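Side-chain contacts in tRNA uridine(34) acetyltransferase (Methanocaldococcus infernus, PDB 6IA8), which forms 5-(carboxymethyl)uridine at the wobble position 34 of tRNA from acetyl-CoA, using S-adenosyl-L-methionine and a [4Fe-4S] cluster: residues A240-K245 against D427-F432; K286-L291 against S351-L356; C290-I293 against L298-M301. All blocks are in the same frame, centred on the assembly; numbering follows the deposited sequence.

Overall arrangement
Contact 1 joins two domains, while contacts 2 and 3 lie toward the end of the radical SAM part, contact 2 reaching on to helix 353-364; all three lie away from the annotated cofactor and acetyl-CoA sites. In contact 1, helix 234-245 of the radical SAM domain meets a loop of the acetyltransferase domain. Contacts 2 and 3 share C290 and L291, and their centres are 16 Å apart; they follow the backbone as it leaves strand 284-287 of the parallel sheet. Contact 1 lies across the chain's centre from contact 2, with 31 Å between their centres, and 35 Å from contact 3, centre to centre. Along the sequence, contacts 2 and 3 are nested inside the loop that contact 1 closes.

Contact 1: A240-K245 against D427-F432; sequences ATQLLK and DPYKPF
Q242 and Y429 meet at about a right angle, the glutamine CG coming to the edge of the tyrosine ring, near its plane, 4.1 Å from Y429 CD2. The amide stands nearly perpendicular to the ring, the two planes 88° apart, and so does not stack on it. Q242 CG lies anti to the backbone N (chi1 174°), and a bend at chi2 then turns the amide toward the 427-432 loop. There NE2 comes 3.3 Å from K430 O and 3.8 Å from K430 CB, while the clear hydrogen bond of that NE2 goes to D246 OD2. Glutamine suits this place: its methylene CG packs at the ring edge while its amide serves polar groups, with OE1 hydrogen-bonded to K239 NZ. D246, just beyond the helix segment, also accepts from the backbone N of Y429 and K430, so one carboxylate gathers both loop and glutamine.

K430 lays its aliphatic CG over the centre of one face of the Y429 ring, 3.6 Å above the plane, and its extended chain carries the ammonium away from the helix.

Further along, L243 and F432 also cross at about a right angle. L243 CD2 rests 3.8 Å from F432 CE2 in an oblique approach. Branched leucine and flat phenylalanine suit this apolar site, which they share with I202 of helix 199-208; the phenylalanine touches E199 and N203 there too.

The arrangement is an interdomain interface, in which a loop between two antiparallel strands of the GNAT fold packs against an outer helix of the radical SAM domain.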
loop_
_atom_site.group_PDB
_atom_site.type_symbol
_atom_site.label_atom_id
_atom_site.label_comp_id
_atom_site.label_asym_id
_atom_site.label_seq_id
_atom_site.Cartn_x
_atom_site.Cartn_y
_atom_site.Cartn_z
ATOM N N ALA A 240 -6.663 -2.732 14.710
ATOM C CA ALA A 240 -5.514 -2.120 14.040
ATOM C C ALA A 240 -5.957 -1.246 12.871
ATOM O O ALA A 240 -5.418 -0.149 12.663
ATOM C CB ALA A 240 -4.536 -3.199 13.543
ATOM N N THR A 241 -6.895 -1.742 12.060
ATOM C CA THR A 241 -7.342 -0.975 10.901
ATOM C C THR A 241 -7.912 0.375 11.321
ATOM O O THR A 241 -7.586 1.412 10.724
ATOM C CB THR A 241 -8.383 -1.775 10.117
ATOM O OG1 THR A 241 -7.816 -2.979 9.551
ATOM C CG2 THR A 241 -8.964 -0.921 8.954
ATOM N N GLN A 242 -8.738 0.391 12.370
ATOM C CA GLN A 242 -9.320 1.644 12.842
ATOM C C GLN A 242 -8.260 2.590 13.406
ATOM O O GLN A 242 -8.299 3.798 13.163
ATOM C CB GLN A 242 -10.368 1.341 13.908
ATOM C CG GLN A 242 -10.953 2.590 14.580
ATOM C CD GLN A 242 -10.350 2.897 15.921
ATOM O OE1 GLN A 242 -10.212 2.013 16.757
ATOM N NE2 GLN A 242 -10.009 4.165 16.150
ATOM N N LEU A 243 -7.335 2.075 14.210
ATOM C CA LEU A 243 -6.310 2.942 14.776
ATOM C C LEU A 243 -5.429 3.523 13.678
ATOM O O LEU A 243 -5.011 4.680 13.759
ATOM C CB LEU A 243 -5.467 2.165 15.779
ATOM C CG LEU A 243 -6.180 1.734 17.064
ATOM C CD1 LEU A 243 -5.265 0.813 17.855
ATOM C CD2 LEU A 243 -6.571 2.938 17.888
ATOM N N LEU A 244 -5.127 2.726 12.650
ATOM C CA LEU A 244 -4.318 3.205 11.530
ATOM C C LEU A 244 -5.066 4.282 10.747
ATOM O O LEU A 244 -4.521 5.356 10.466
ATOM C CB LEU A 244 -3.946 2.024 10.619
ATOM C CG LEU A 244 -2.888 1.070 11.190
ATOM C CD1 LEU A 244 -2.864 -0.211 10.346
ATOM C CD2 LEU A 244 -1.557 1.681 11.277
ATOM N N LYS A 245 -6.327 4.014 10.401
ATOM C CA LYS A 245 -7.119 4.974 9.645
ATOM C C LYS A 245 -7.272 6.279 10.415
ATOM O O LYS A 245 -7.153 7.363 9.838
ATOM C CB LYS A 245 -8.491 4.388 9.345
ATOM C CG LYS A 245 -8.563 3.306 8.240
ATOM C CD LYS A 245 -8.083 3.839 6.884
ATOM C CE LYS A 245 -8.437 2.837 5.784
ATOM N NZ LYS A 245 -9.898 2.894 5.515
ATOM N N ASP A 427 -12.876 11.634 7.468
ATOM C CA ASP A 427 -13.453 12.226 8.666
ATOM C C ASP A 427 -13.247 11.203 9.762
ATOM O O ASP A 427 -13.909 10.163 9.741
ATOM C CB ASP A 427 -14.935 12.503 8.475
ATOM C CG ASP A 427 -15.538 13.258 9.619
ATOM O OD1 ASP A 427 -14.814 13.622 10.585
ATOM O OD2 ASP A 427 -16.756 13.484 9.535
ATOM N N PRO A 428 -12.345 11.419 10.699
ATOM C CA PRO A 428 -11.954 10.334 11.600
ATOM C C PRO A 428 -13.016 9.991 12.642
ATOM O O PRO A 428 -13.970 10.726 12.911
ATOM C CB PRO A 428 -10.677 10.863 12.254
ATOM C CG PRO A 428 -10.787 12.361 12.167
ATOM C CD PRO A 428 -11.565 12.657 10.914
ATOM N N TYR A 429 -12.828 8.825 13.240
ATOM C CA TYR A 429 -13.808 8.276 14.169
ATOM C C TYR A 429 -13.351 8.464 15.610
ATOM O O TYR A 429 -13.928 9.259 16.349
ATOM C CB TYR A 429 -14.028 6.792 13.843
ATOM C CG TYR A 429 -14.817 6.009 14.872
ATOM C CD1 TYR A 429 -16.055 6.460 15.313
ATOM C CD2 TYR A 429 -14.321 4.826 15.412
ATOM C CE1 TYR A 429 -16.790 5.737 16.241
ATOM C CE2 TYR A 429 -15.049 4.105 16.353
ATOM C CZ TYR A 429 -16.279 4.562 16.741
ATOM O OH TYR A 429 -17.001 3.862 17.667
ATOM N N LYS A 430 -12.316 7.745 16.026
ATOM C CA LYS A 430 -11.816 7.790 17.401
ATOM C C LYS A 430 -10.299 7.933 17.357
ATOM O O LYS A 430 -9.557 7.012 17.700
ATOM C CB LYS A 430 -12.240 6.546 18.185
ATOM C CG LYS A 430 -13.687 6.610 18.683
ATOM C CD LYS A 430 -14.013 5.433 19.605
ATOM C CE LYS A 430 -15.447 5.545 20.158
ATOM N NZ LYS A 430 -15.665 4.626 21.325
ATOM N N PRO A 431 -9.801 9.075 16.924
ATOM C CA PRO A 431 -8.346 9.273 16.905
ATOM C C PRO A 431 -7.781 9.411 18.306
ATOM O O PRO A 431 -8.489 9.729 19.262
ATOM C CB PRO A 431 -8.173 10.568 16.119
ATOM C CG PRO A 431 -9.464 11.330 16.391
ATOM C CD PRO A 431 -10.548 10.253 16.454
ATOM N N PHE A 432 -6.483 9.127 18.423
ATOM C CA PHE A 432 -5.755 9.293 19.667
ATOM C C PHE A 432 -4.553 10.213 19.545
ATOM O O PHE A 432 -4.018 10.613 20.568
ATOM C CB PHE A 432 -5.266 7.932 20.196
ATOM C CG PHE A 432 -4.356 7.213 19.242
ATOM C CD1 PHE A 432 -2.985 7.406 19.312
ATOM C CD2 PHE A 432 -4.877 6.380 18.238
ATOM C CE1 PHE A 432 -2.145 6.760 18.422
ATOM C CE2 PHE A 432 -4.038 5.738 17.337
ATOM C CZ PHE A 432 -2.679 5.925 17.441
#

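Contact 2: K286-L291 against S351-L356; sequences KIYPCL and SNLGEL
The run of chain that leaves strand 284-287 of the radical SAM parallel sheet is met here by the first turn of helix 353-364, through a small, buried and wholly apolar contact. L353 supplies one branch to it: CD2 sits 3.8 Å from P289 CD and 3.9 Å from Y288 CE1. L353 CD2 and the CD corner of the P289 ring point at one another, whereas the tyrosine crosses L353 obliquely.

P289 CD also lies against one face of the Y288 ring, 3.3 Å above the plane and offset toward the rim, so the neighbouring residues form a compact surface for the leucine. Y288 CG is anti to its own nitrogen (chi1 -156°), which swings the ring out to the helix.

Both segments fall in the family's radical SAM C-terminal region, and helix 312-325 packs on the same group: A315 touches P289, and I316 touches L353. The CD2 methyl alone meets both the tyrosine and the proline, and proline offers a rigid apolar surface without a backbone N-H. At the start of the helix, N352 sits at the N-cap position without a capping bond from its side chain.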
loop_
_atom_site.group_PDB
_atom_site.type_symbol
_atom_site.label_atom_id
_atom_site.label_comp_id
_atom_site.label_asym_id
_atom_site.label_seq_id
_atom_site.Cartn_x
_atom_site.Cartn_y
_atom_site.Cartn_z
ATOM N N LYS A 286 -2.907 -7.329 -0.932
ATOM C CA LYS A 286 -1.875 -8.152 -1.557
ATOM C C LYS A 286 -2.355 -9.591 -1.435
ATOM O O LYS A 286 -2.583 -10.069 -0.316
ATOM C CB LYS A 286 -0.535 -7.946 -0.855
ATOM C CG LYS A 286 0.631 -8.741 -1.468
ATOM C CD LYS A 286 1.886 -8.666 -0.585
ATOM C CE LYS A 286 2.911 -7.667 -1.094
ATOM N NZ LYS A 286 2.609 -6.264 -0.712
ATOM N N ILE A 287 -2.636 -10.230 -2.575
ATOM C CA ILE A 287 -3.327 -11.516 -2.601
ATOM C C ILE A 287 -2.408 -12.565 -3.208
ATOM O O ILE A 287 -1.855 -12.359 -4.291
ATOM C CB ILE A 287 -4.634 -11.450 -3.405
ATOM C CG1 ILE A 287 -5.572 -10.389 -2.833
ATOM C CG2 ILE A 287 -5.336 -12.837 -3.409
ATOM C CD1 ILE A 287 -6.679 -10.024 -3.813
ATOM N N TYR A 288 -2.270 -13.706 -2.537
ATOM C CA TYR A 288 -1.600 -14.832 -3.197
ATOM C C TYR A 288 -2.058 -16.117 -2.534
ATOM O O TYR A 288 -2.150 -16.148 -1.303
ATOM C CB TYR A 288 -0.069 -14.745 -3.143
ATOM C CG TYR A 288 0.580 -15.530 -4.279
ATOM C CD1 TYR A 288 0.751 -14.950 -5.526
ATOM C CD2 TYR A 288 0.976 -16.866 -4.119
ATOM C CE1 TYR A 288 1.306 -15.641 -6.568
ATOM C CE2 TYR A 288 1.564 -17.571 -5.178
ATOM C CZ TYR A 288 1.706 -16.944 -6.394
ATOM O OH TYR A 288 2.255 -17.602 -7.464
ATOM N N PRO A 289 -2.343 -17.182 -3.284
ATOM C CA PRO A 289 -2.856 -18.406 -2.651
ATOM C C PRO A 289 -1.863 -18.982 -1.657
ATOM O O PRO A 289 -0.656 -18.820 -1.799
ATOM C CB PRO A 289 -3.080 -19.360 -3.827
ATOM C CG PRO A 289 -2.259 -18.793 -4.958
ATOM C CD PRO A 289 -2.269 -17.296 -4.748
ATOM N N CYS A 290 -2.399 -19.628 -0.625
ATOM C CA CYS A 290 -1.593 -20.268 0.403
ATOM C C CYS A 290 -0.779 -21.391 -0.220
ATOM O O CYS A 290 -1.298 -22.173 -1.022
ATOM C CB CYS A 290 -2.523 -20.801 1.496
ATOM S SG CYS A 290 -1.678 -21.436 2.924
ATOM N N LEU A 291 0.501 -21.450 0.133
ATOM C CA LEU A 291 1.443 -22.415 -0.419
ATOM C C LEU A 291 1.990 -23.291 0.699
ATOM O O LEU A 291 1.932 -22.927 1.877
ATOM C CB LEU A 291 2.623 -21.722 -1.126
ATOM C CG LEU A 291 2.323 -20.729 -2.240
ATOM C CD1 LEU A 291 3.560 -19.906 -2.578
ATOM C CD2 LEU A 291 1.796 -21.447 -3.472
ATOM N N SER A 351 4.553 -18.882 -12.660
ATOM C CA SER A 351 4.974 -17.516 -12.366
ATOM C C SER A 351 4.091 -16.437 -12.991
ATOM O O SER A 351 4.306 -15.245 -12.727
ATOM C CB SER A 351 6.420 -17.314 -12.834
ATOM O OG SER A 351 6.558 -17.651 -14.203
ATOM N N ASN A 352 3.119 -16.811 -13.816
ATOM C CA ASN A 352 2.262 -15.845 -14.497
ATOM C C ASN A 352 0.814 -15.904 -14.004
ATOM O O ASN A 352 -0.132 -15.767 -14.777
ATOM C CB ASN A 352 2.323 -16.071 -16.004
ATOM C CG ASN A 352 1.977 -17.498 -16.390
ATOM O OD1 ASN A 352 2.002 -18.394 -15.550
ATOM N ND2 ASN A 352 1.658 -17.714 -17.661
ATOM N N LEU A 353 0.615 -16.111 -12.704
ATOM C CA LEU A 353 -0.742 -16.219 -12.182
ATOM C C LEU A 353 -1.553 -14.980 -12.525
ATOM O O LEU A 353 -2.730 -15.081 -12.880
ATOM C CB LEU A 353 -0.710 -16.439 -10.669
ATOM C CG LEU A 353 -2.079 -16.554 -9.989
ATOM C CD1 LEU A 353 -2.913 -17.662 -10.621
ATOM C CD2 LEU A 353 -1.929 -16.801 -8.486
ATOM N N GLY A 354 -0.938 -13.800 -12.442
ATOM C CA GLY A 354 -1.646 -12.580 -12.804
ATOM C C GLY A 354 -2.156 -12.593 -14.233
ATOM O O GLY A 354 -3.281 -12.167 -14.512
ATOM N N GLU A 355 -1.325 -13.058 -15.164
ATOM C CA GLU A 355 -1.730 -13.128 -16.561
ATOM C C GLU A 355 -2.855 -14.137 -16.739
ATOM O O GLU A 355 -3.773 -13.924 -17.539
ATOM C CB GLU A 355 -0.528 -13.505 -17.445
ATOM C CG GLU A 355 -0.819 -13.439 -18.935
ATOM C CD GLU A 355 0.271 -14.093 -19.774
ATOM O OE1 GLU A 355 1.158 -14.755 -19.193
ATOM O OE2 GLU A 355 0.239 -13.947 -21.015
ATOM N N LEU A 356 -2.794 -15.252 -16.001
ATOM C CA LEU A 356 -3.840 -16.261 -16.110
ATOM C C LEU A 356 -5.166 -15.704 -15.615
ATOM O O LEU A 356 -6.224 -15.986 -16.191
ATOM C CB LEU A 356 -3.434 -17.508 -15.321
ATOM C CG LEU A 356 -2.090 -18.127 -15.723
ATOM C CD1 LEU A 356 -1.741 -19.277 -14.794
ATOM C CD2 LEU A 356 -2.145 -18.599 -17.155
#

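Contact 3: C290-I293 against L298-M301; sequences CLVI and LYEM
The ring of Y299 is the one aromatic group in this contact, and V292 meets it at the edge: methyl CG1 lies near the ring plane, 3.8 Å from Y299 CD1, with the two side chains crossing at about a right angle. I293 O approaches the same ring obliquely; its closer neighbour is Y299 CB, at 3.3 Å. Two features of the tyrosine are therefore used, its CB against a backbone carbonyl and its ring edge against a methyl group. V292 CG1 is anti to the backbone N (chi1 177°), which directs this branch to the ring and also brings it to 3.9 Å from Y299 CA. Beta-branched valine is at home in an extended segment, and here its CG1 reaches the helix; its backbone pairs with V345 and D346 of strand 344-346.

The preceding helix residue, L298, faces C290. L298 CD1 comes 3.3 Å from C290 SG, a tight approach, and CD2 stands 4.0 Å from the same sulfur. The first of these methyls also lies 3.6 Å from L291 O. The leucine also touches P260 of a loop.

The helix start is fastened by T296, whose OG1 is hydrogen-bonded to both I293 O and Y299 N, tying strand 292-293 to helix 297-303 across a short connection. Since no hydrogen bond passes directly between 290-293 and 298-301, the two hold together by apolar and CH-to-carbonyl contacts, the sulfur serving as a small, polarisable apolar surface, while the polar link is made through the intervening threonine.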
loop_
_atom_site.group_PDB
_atom_site.type_symbol
_atom_site.label_atom_id
_atom_site.label_comp_id
_atom_site.label_asym_id
_atom_site.label_seq_id
_atom_site.Cartn_x
_atom_site.Cartn_y
_atom_site.Cartn_z
ATOM N N CYS A 290 -2.399 -19.628 -0.625
ATOM C CA CYS A 290 -1.593 -20.268 0.403
ATOM C C CYS A 290 -0.779 -21.391 -0.220
ATOM O O CYS A 290 -1.298 -22.173 -1.022
ATOM C CB CYS A 290 -2.523 -20.801 1.496
ATOM S SG CYS A 290 -1.678 -21.436 2.924
ATOM N N LEU A 291 0.501 -21.450 0.133
ATOM C CA LEU A 291 1.443 -22.415 -0.419
ATOM C C LEU A 291 1.990 -23.291 0.699
ATOM O O LEU A 291 1.932 -22.927 1.877
ATOM C CB LEU A 291 2.623 -21.722 -1.126
ATOM C CG LEU A 291 2.323 -20.729 -2.240
ATOM C CD1 LEU A 291 3.560 -19.906 -2.578
ATOM C CD2 LEU A 291 1.796 -21.447 -3.472
ATOM N N VAL A 292 2.551 -24.436 0.309
ATOM C CA VAL A 292 3.223 -25.353 1.220
ATOM C C VAL A 292 4.722 -25.200 1.006
ATOM O O VAL A 292 5.254 -25.605 -0.035
ATOM C CB VAL A 292 2.780 -26.804 0.988
ATOM C CG1 VAL A 292 3.543 -27.746 1.909
ATOM C CG2 VAL A 292 1.259 -26.933 1.213
ATOM N N ILE A 293 5.405 -24.634 1.999
ATOM C CA ILE A 293 6.857 -24.510 1.994
ATOM C C ILE A 293 7.416 -25.346 3.141
ATOM O O ILE A 293 6.932 -25.250 4.275
ATOM C CB ILE A 293 7.295 -23.038 2.121
ATOM C CG1 ILE A 293 7.260 -22.349 0.754
ATOM C CG2 ILE A 293 8.679 -22.941 2.723
ATOM C CD1 ILE A 293 5.871 -22.044 0.253
ATOM N N LEU A 298 2.263 -24.935 7.973
ATOM C CA LEU A 298 1.485 -25.403 6.832
ATOM C C LEU A 298 2.081 -26.663 6.230
ATOM O O LEU A 298 1.338 -27.549 5.776
ATOM C CB LEU A 298 1.402 -24.302 5.784
ATOM C CG LEU A 298 0.561 -23.094 6.181
ATOM C CD1 LEU A 298 0.736 -21.968 5.168
ATOM C CD2 LEU A 298 -0.898 -23.482 6.307
ATOM N N TYR A 299 3.414 -26.794 6.262
ATOM C CA TYR A 299 4.020 -28.023 5.771
ATOM C C TYR A 299 3.645 -29.204 6.662
ATOM O O TYR A 299 3.383 -30.311 6.168
ATOM C CB TYR A 299 5.538 -27.889 5.690
ATOM C CG TYR A 299 6.200 -29.183 5.302
ATOM C CD1 TYR A 299 6.141 -29.643 4.000
ATOM C CD2 TYR A 299 6.863 -29.953 6.237
ATOM C CE1 TYR A 299 6.744 -30.822 3.632
ATOM C CE2 TYR A 299 7.492 -31.140 5.881
ATOM C CZ TYR A 299 7.421 -31.575 4.579
ATOM O OH TYR A 299 8.016 -32.754 4.212
ATOM N N GLU A 300 3.677 -29.004 7.982
ATOM C CA GLU A 300 3.295 -30.080 8.893
ATOM C C GLU A 300 1.850 -30.510 8.643
ATOM O O GLU A 300 1.554 -31.703 8.524
ATOM C CB GLU A 300 3.487 -29.636 10.344
ATOM C CG GLU A 300 4.941 -29.538 10.784
ATOM C CD GLU A 300 5.684 -30.862 10.651
ATOM O OE1 GLU A 300 6.346 -31.080 9.615
ATOM O OE2 GLU A 300 5.598 -31.695 11.578
ATOM N N MET A 301 0.940 -29.539 8.515
ATOM C CA MET A 301 -0.457 -29.844 8.215
ATOM C C MET A 301 -0.569 -30.617 6.911
ATOM O O MET A 301 -1.281 -31.624 6.832
ATOM C CB MET A 301 -1.268 -28.544 8.151
ATOM C CG MET A 301 -1.187 -27.729 9.437
ATOM S SD MET A 301 -2.015 -26.131 9.336
ATOM C CE MET A 301 -3.728 -26.664 9.241
#